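Virulence-associated protein I (Coxiella burnetii, PDB 3TRB) probably binds DNA through a helix-turn-helix domain, as expected of a HigA-family antidote protein of an addiction module. Local coordinates at residues 26-29 with 30-34; 37-40 with 41-45. One frame throughout, in Å; residues are numbered along the deposited sequence.

Contact 1. Residues 26-29 with 30-34; sequences DKMS and ANQLA
M28, present as selenomethionine, lays its side chain against the first turn of helix 30-37: CG sits 3.5 Å from CB of Q32, while SE passes on to L33, 4.2 Å from its CB. CG stands anti to the backbone N (chi1 177°) and the chain bends only at its last torsion, a flexible unbranched shape that suits the buried seam where L22 and F65 also touch it. Y100 of the second subunit packs on the same residue.

S29 comes next and is the N-cap. Its OG, placed between the backbone N and the carbonyl carbon, accepts from N of Q32 at 3.1 Å. In return OE1 of Q32 accepts from N of S29 at 2.8 Å, the N-H pointing almost straight at the oxygen (166°) although the donor is tilted 29° from the amide plane. These reciprocal bonds make a capping box, the motif that starts helix 30-37, one of the helices of the probable helix-turn-helix domain. Serine is short enough to turn its hydroxyl back on the helix, and glutamine long enough to reach back to the N-H of the cap residue itself. The two bonds fix both ends of the Q32 residue, its backbone N and its amide oxygen. The regular helical bonding opens from the same cap residue, with N of L33 donating to O of S29 at 3.1 Å.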
ATOM      1  N   ASP A  26     -38.976  -9.896  -5.850  1.00 35.37           N
ATOM      2  CA  ASP A  26     -40.415  -9.689  -5.704  1.00 38.92           C
ATOM      3  C   ASP A  26     -40.779  -8.216  -5.513  1.00 38.20           C
ATOM      4  O   ASP A  26     -41.610  -7.881  -4.671  1.00 29.09           O
ATOM      5  CB  ASP A  26     -40.965 -10.523  -4.543  1.00 44.06           C
ATOM      6  CG  ASP A  26     -40.927 -12.011  -4.825  1.00 49.97           C
ATOM      7  OD1 ASP A  26     -41.114 -12.400  -5.997  1.00 51.05           O
ATOM      8  OD2 ASP A  26     -40.712 -12.792  -3.871  1.00 53.30           O
ATOM      9  N   LYS A  27     -40.155  -7.344  -6.300  1.00 33.86           N
ATOM     10  CA  LYS A  27     -40.431  -5.911  -6.241  1.00 29.65           C
ATOM     11  C   LYS A  27     -40.425  -5.389  -4.806  1.00 30.15           C
ATOM     12  O   LYS A  27     -41.412  -4.819  -4.341  1.00 30.75           O
ATOM     13  CB  LYS A  27     -41.772  -5.594  -6.908  1.00 27.87           C
ATOM     14  CG  LYS A  27     -41.889  -6.088  -8.341  1.00 29.26           C
ATOM     15  CD  LYS A  27     -43.247  -5.747  -8.932  1.00 28.64           C
ATOM     16  CE  LYS A  27     -43.404  -6.315 -10.334  1.00 27.72           C
ATOM     17  NZ  LYS A  27     -44.757  -6.039 -10.896  1.00 27.85           N
HETATM   18  N   MSE A  28     -39.312  -5.589  -4.108  1.00 30.32           N
HETATM   19  CA  MSE A  28     -39.196  -5.143  -2.725  1.00 32.32           C
HETATM   20  C   MSE A  28     -39.155  -3.619  -2.636  1.00 31.21           C
HETATM   21  O   MSE A  28     -38.425  -2.964  -3.380  1.00 30.34           O
HETATM   22  CB  MSE A  28     -37.956  -5.750  -2.068  1.00 32.68           C
HETATM   23  CG  MSE A  28     -37.719  -5.278  -0.647  1.00 33.30           C
HETATM   24 SE   MSE A  28     -36.249  -6.218   0.225  1.00 38.48          SE
HETATM   25  CE  MSE A  28     -37.033  -8.002   0.319  1.00 42.43           C
ATOM     26  N   SER A  29     -39.942  -3.063  -1.719  1.00 30.86           N
ATOM     27  CA  SER A  29     -40.034  -1.615  -1.559  1.00 30.19           C
ATOM     28  C   SER A  29     -38.904  -1.067  -0.694  1.00 29.41           C
ATOM     29  O   SER A  29     -38.154  -1.825  -0.079  1.00 29.67           O
ATOM     30  CB  SER A  29     -41.381  -1.230  -0.945  1.00 33.11           C
ATOM     31  OG  SER A  29     -41.466  -1.657   0.404  1.00 31.56           O
ATOM     32  N   ALA A  30     -38.793   0.256  -0.651  1.00 27.56           N
ATOM     33  CA  ALA A  30     -37.797   0.913   0.185  1.00 29.25           C
ATOM     34  C   ALA A  30     -38.082   0.644   1.658  1.00 32.97           C
ATOM     35  O   ALA A  30     -37.165   0.402   2.443  1.00 34.34           O
ATOM     36  CB  ALA A  30     -37.772   2.407  -0.089  1.00 28.31           C
ATOM     37  N   ASN A  31     -39.358   0.689   2.026  1.00 34.77           N
ATOM     38  CA  ASN A  31     -39.771   0.397   3.396  1.00 41.93           C
ATOM     39  C   ASN A  31     -39.420  -1.025   3.819  1.00 42.03           C
ATOM     40  O   ASN A  31     -38.924  -1.247   4.922  1.00 38.42           O
ATOM     41  CB  ASN A  31     -41.273   0.644   3.574  1.00 50.16           C
ATOM     42  CG  ASN A  31     -41.587   2.075   3.962  1.00 58.20           C
ATOM     43  OD1 ASN A  31     -41.441   2.461   5.122  1.00 61.92           O
ATOM     44  ND2 ASN A  31     -42.030   2.869   2.994  1.00 58.85           N
ATOM     45  N   GLN A  32     -39.681  -1.982   2.935  1.00 39.88           N
ATOM     46  CA  GLN A  32     -39.370  -3.382   3.208  1.00 34.95           C
ATOM     47  C   GLN A  32     -37.882  -3.573   3.482  1.00 32.22           C
ATOM     48  O   GLN A  32     -37.500  -4.217   4.458  1.00 36.93           O
ATOM     49  CB  GLN A  32     -39.805  -4.272   2.041  1.00 31.34           C
ATOM     50  CG  GLN A  32     -41.310  -4.441   1.912  1.00 34.59           C
ATOM     51  CD  GLN A  32     -41.694  -5.305   0.726  1.00 35.04           C
ATOM     52  OE1 GLN A  32     -41.701  -4.844  -0.415  1.00 36.99           O
ATOM     53  NE2 GLN A  32     -42.018  -6.564   0.991  1.00 37.25           N
ATOM     54  N   LEU A  33     -37.046  -3.010   2.616  1.00 28.90           N
ATOM     55  CA  LEU A  33     -35.600  -3.108   2.779  1.00 29.97           C
ATOM     56  C   LEU A  33     -35.148  -2.440   4.073  1.00 30.60           C
ATOM     57  O   LEU A  33     -34.335  -2.991   4.815  1.00 28.99           O
ATOM     58  CB  LEU A  33     -34.875  -2.480   1.587  1.00 30.99           C
ATOM     59  CG  LEU A  33     -33.348  -2.509   1.665  1.00 31.18           C
ATOM     60  CD1 LEU A  33     -32.841  -3.939   1.804  1.00 28.43           C
ATOM     61  CD2 LEU A  33     -32.729  -1.831   0.453  1.00 29.60           C
ATOM     62  N   ALA A  34     -35.681  -1.251   4.334  1.00 30.99           N
ATOM     63  CA  ALA A  34     -35.331  -0.495   5.531  1.00 30.51           C
ATOM     64  C   ALA A  34     -35.598  -1.306   6.795  1.00 32.51           C
ATOM     65  O   ALA A  34     -34.788  -1.307   7.722  1.00 31.22           O
ATOM     66  CB  ALA A  34     -36.091   0.823   5.568  1.00 32.23           C
TER

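Contact 2. Residues 37-40 with 41-45; sequences LAIP and TNRVT
P40 is the N-cap of helix 41-48, and its carbonyl oxygen meets the first turn through two weak bonds, from N of R43 at 3.0 Å with a bent N-H...O angle of 132° and from N of V44 at 3.5 Å with a straighter one. Proline suits this place: its fixed phi agrees with the extended residue before the helix, and its lack of an N-H breaks no helical bond, since none of the helix's own i to i+4 bonds needs it.

R43 folds back along the loop. With CG anti to the backbone N (chi1 -173°) and a bend at chi3, the chain brings its guanidinium against the CD corner of the proline ring, CD of P40 lying over the centre of one face, 3.7 Å from CZ of R43. The group also approaches I39 obliquely, NH1 of R43 coming within 3.4 Å of CG2 of I39. Arginine fits here because its long aliphatic part and flat cationic end can both lie on apolar neighbours.

I39 uses its other branch for the inside. CD1 runs to CG2 of V44 at 3.7 Å, the two side chains crossing at about a right angle. Both are buried, and beta-branched residues give each a broad, stiff surface; V44 goes on to meet A30, L33 and A34 of helix 30-37, while I39 also touches R61 of helix 56-66.

Just before, A38 takes a positive phi (64°) as the C' residue of a Schellman motif that ends helix 30-37, N of I39 bonding back to O of A34. One helix closed by a Schellman turn, a short bend and a second helix begun at once make the tight helix-turn-helix join, consistent with an XRE-type DNA-binding fold.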
ATOM      1  N   LEU A  37     -33.038  -4.122   7.027  1.00 29.67           N
ATOM      2  CA  LEU A  37     -31.710  -3.633   7.384  1.00 27.96           C
ATOM      3  C   LEU A  37     -31.707  -2.924   8.732  1.00 28.74           C
ATOM      4  O   LEU A  37     -30.648  -2.664   9.301  1.00 27.27           O
ATOM      5  CB  LEU A  37     -31.184  -2.680   6.306  1.00 25.29           C
ATOM      6  CG  LEU A  37     -31.065  -3.249   4.890  1.00 24.94           C
ATOM      7  CD1 LEU A  37     -30.477  -2.212   3.946  1.00 23.03           C
ATOM      8  CD2 LEU A  37     -30.218  -4.509   4.898  1.00 24.11           C
ATOM      9  N   ALA A  38     -32.897  -2.615   9.237  1.00 27.75           N
ATOM     10  CA  ALA A  38     -33.040  -1.887  10.494  1.00 30.82           C
ATOM     11  C   ALA A  38     -32.465  -0.474  10.396  1.00 32.40           C
ATOM     12  O   ALA A  38     -31.725  -0.032  11.274  1.00 33.06           O
ATOM     13  CB  ALA A  38     -32.393  -2.654  11.641  1.00 31.89           C
ATOM     14  N   ILE A  39     -32.810   0.224   9.320  1.00 30.59           N
ATOM     15  CA  ILE A  39     -32.393   1.608   9.129  1.00 30.83           C
ATOM     16  C   ILE A  39     -33.587   2.443   8.681  1.00 31.28           C
ATOM     17  O   ILE A  39     -34.569   1.899   8.173  1.00 29.53           O
ATOM     18  CB  ILE A  39     -31.263   1.727   8.083  1.00 27.87           C
ATOM     19  CG1 ILE A  39     -31.719   1.166   6.734  1.00 27.95           C
ATOM     20  CG2 ILE A  39     -30.008   1.014   8.566  1.00 26.64           C
ATOM     21  CD1 ILE A  39     -30.655   1.224   5.657  1.00 26.85           C
ATOM     22  N   PRO A  40     -33.513   3.769   8.872  1.00 33.58           N
ATOM     23  CA  PRO A  40     -34.622   4.641   8.471  1.00 33.62           C
ATOM     24  C   PRO A  40     -34.943   4.474   6.993  1.00 30.67           C
ATOM     25  O   PRO A  40     -34.029   4.319   6.181  1.00 27.16           O
ATOM     26  CB  PRO A  40     -34.071   6.047   8.733  1.00 36.45           C
ATOM     27  CG  PRO A  40     -33.030   5.855   9.779  1.00 35.80           C
ATOM     28  CD  PRO A  40     -32.407   4.526   9.480  1.00 32.42           C
ATOM     29  N   THR A  41     -36.228   4.495   6.650  1.00 31.44           N
ATOM     30  CA  THR A  41     -36.641   4.402   5.256  1.00 32.86           C
ATOM     31  C   THR A  41     -36.007   5.536   4.462  1.00 31.72           C
ATOM     32  O   THR A  41     -35.647   5.370   3.298  1.00 31.09           O
ATOM     33  CB  THR A  41     -38.175   4.471   5.106  1.00 35.13           C
ATOM     34  OG1 THR A  41     -38.780   3.427   5.878  1.00 35.83           O
ATOM     35  CG2 THR A  41     -38.574   4.310   3.649  1.00 32.78           C
ATOM     36  N   ASN A  42     -35.869   6.690   5.108  1.00 31.11           N
ATOM     37  CA  ASN A  42     -35.235   7.852   4.493  1.00 37.36           C
ATOM     38  C   ASN A  42     -33.842   7.546   3.952  1.00 30.13           C
ATOM     39  O   ASN A  42     -33.466   8.023   2.882  1.00 29.67           O
ATOM     40  CB  ASN A  42     -35.162   9.008   5.491  1.00 47.91           C
ATOM     41  CG  ASN A  42     -36.519   9.617   5.777  1.00 60.37           C
ATOM     42  OD1 ASN A  42     -37.316   9.843   4.864  1.00 65.43           O
ATOM     43  ND2 ASN A  42     -36.790   9.887   7.047  1.00 63.87           N
ATOM     44  N   ARG A  43     -33.080   6.754   4.699  1.00 28.05           N
ATOM     45  CA  ARG A  43     -31.723   6.399   4.298  1.00 28.41           C
ATOM     46  C   ARG A  43     -31.723   5.540   3.037  1.00 27.25           C
ATOM     47  O   ARG A  43     -30.922   5.758   2.127  1.00 24.86           O
ATOM     48  CB  ARG A  43     -31.001   5.671   5.432  1.00 27.38           C
ATOM     49  CG  ARG A  43     -29.529   5.407   5.165  1.00 28.35           C
ATOM     50  CD  ARG A  43     -28.866   4.787   6.382  1.00 29.89           C
ATOM     51  NE  ARG A  43     -29.061   5.607   7.574  1.00 30.96           N
ATOM     52  CZ  ARG A  43     -28.809   5.202   8.815  1.00 31.22           C
ATOM     53  NH1 ARG A  43     -28.354   3.977   9.038  1.00 29.16           N
ATOM     54  NH2 ARG A  43     -29.019   6.022   9.836  1.00 33.34           N
ATOM     55  N   VAL A  44     -32.623   4.565   2.989  1.00 28.65           N
ATOM     56  CA  VAL A  44     -32.760   3.713   1.813  1.00 27.71           C
ATOM     57  C   VAL A  44     -33.199   4.528   0.599  1.00 25.44           C
ATOM     58  O   VAL A  44     -32.619   4.415  -0.478  1.00 27.14           O
ATOM     59  CB  VAL A  44     -33.775   2.579   2.054  1.00 25.84           C
ATOM     60  CG1 VAL A  44     -34.084   1.861   0.751  1.00 21.43           C
ATOM     61  CG2 VAL A  44     -33.248   1.606   3.099  1.00 23.83           C
ATOM     62  N   THR A  45     -34.227   5.350   0.784  1.00 24.91           N
ATOM     63  CA  THR A  45     -34.737   6.197  -0.288  1.00 30.84           C
ATOM     64  C   THR A  45     -33.662   7.132  -0.836  1.00 27.59           C
ATOM     65  O   THR A  45     -33.543   7.312  -2.049  1.00 28.61           O
ATOM     66  CB  THR A  45     -35.942   7.027   0.184  1.00 36.72           C
ATOM     67  OG1 THR A  45     -37.063   6.161   0.396  1.00 41.08           O
ATOM     68  CG2 THR A  45     -36.309   8.073  -0.856  1.00 40.09           C
TER

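Contact 1 starts helix 30-37 and contact 2 carries the chain from the end of that helix into helix 41-48, so the two lie in series, their centres about 10 Å apart. They are also joined directly. OD1 of N31 and OG1 of T41 make a probable hydrogen bond of 2.9 Å between the opening turns of the two helices, and CB of A34 packs 3.6 Å from CA of T41, a closeness that small alanine allows. Both contacts belong to the predicted helix-turn-helix region, consistent with a DNA-binding role. Each also touches the second subunit, through D26 and M28 in contact 1 and A38 in contact 2.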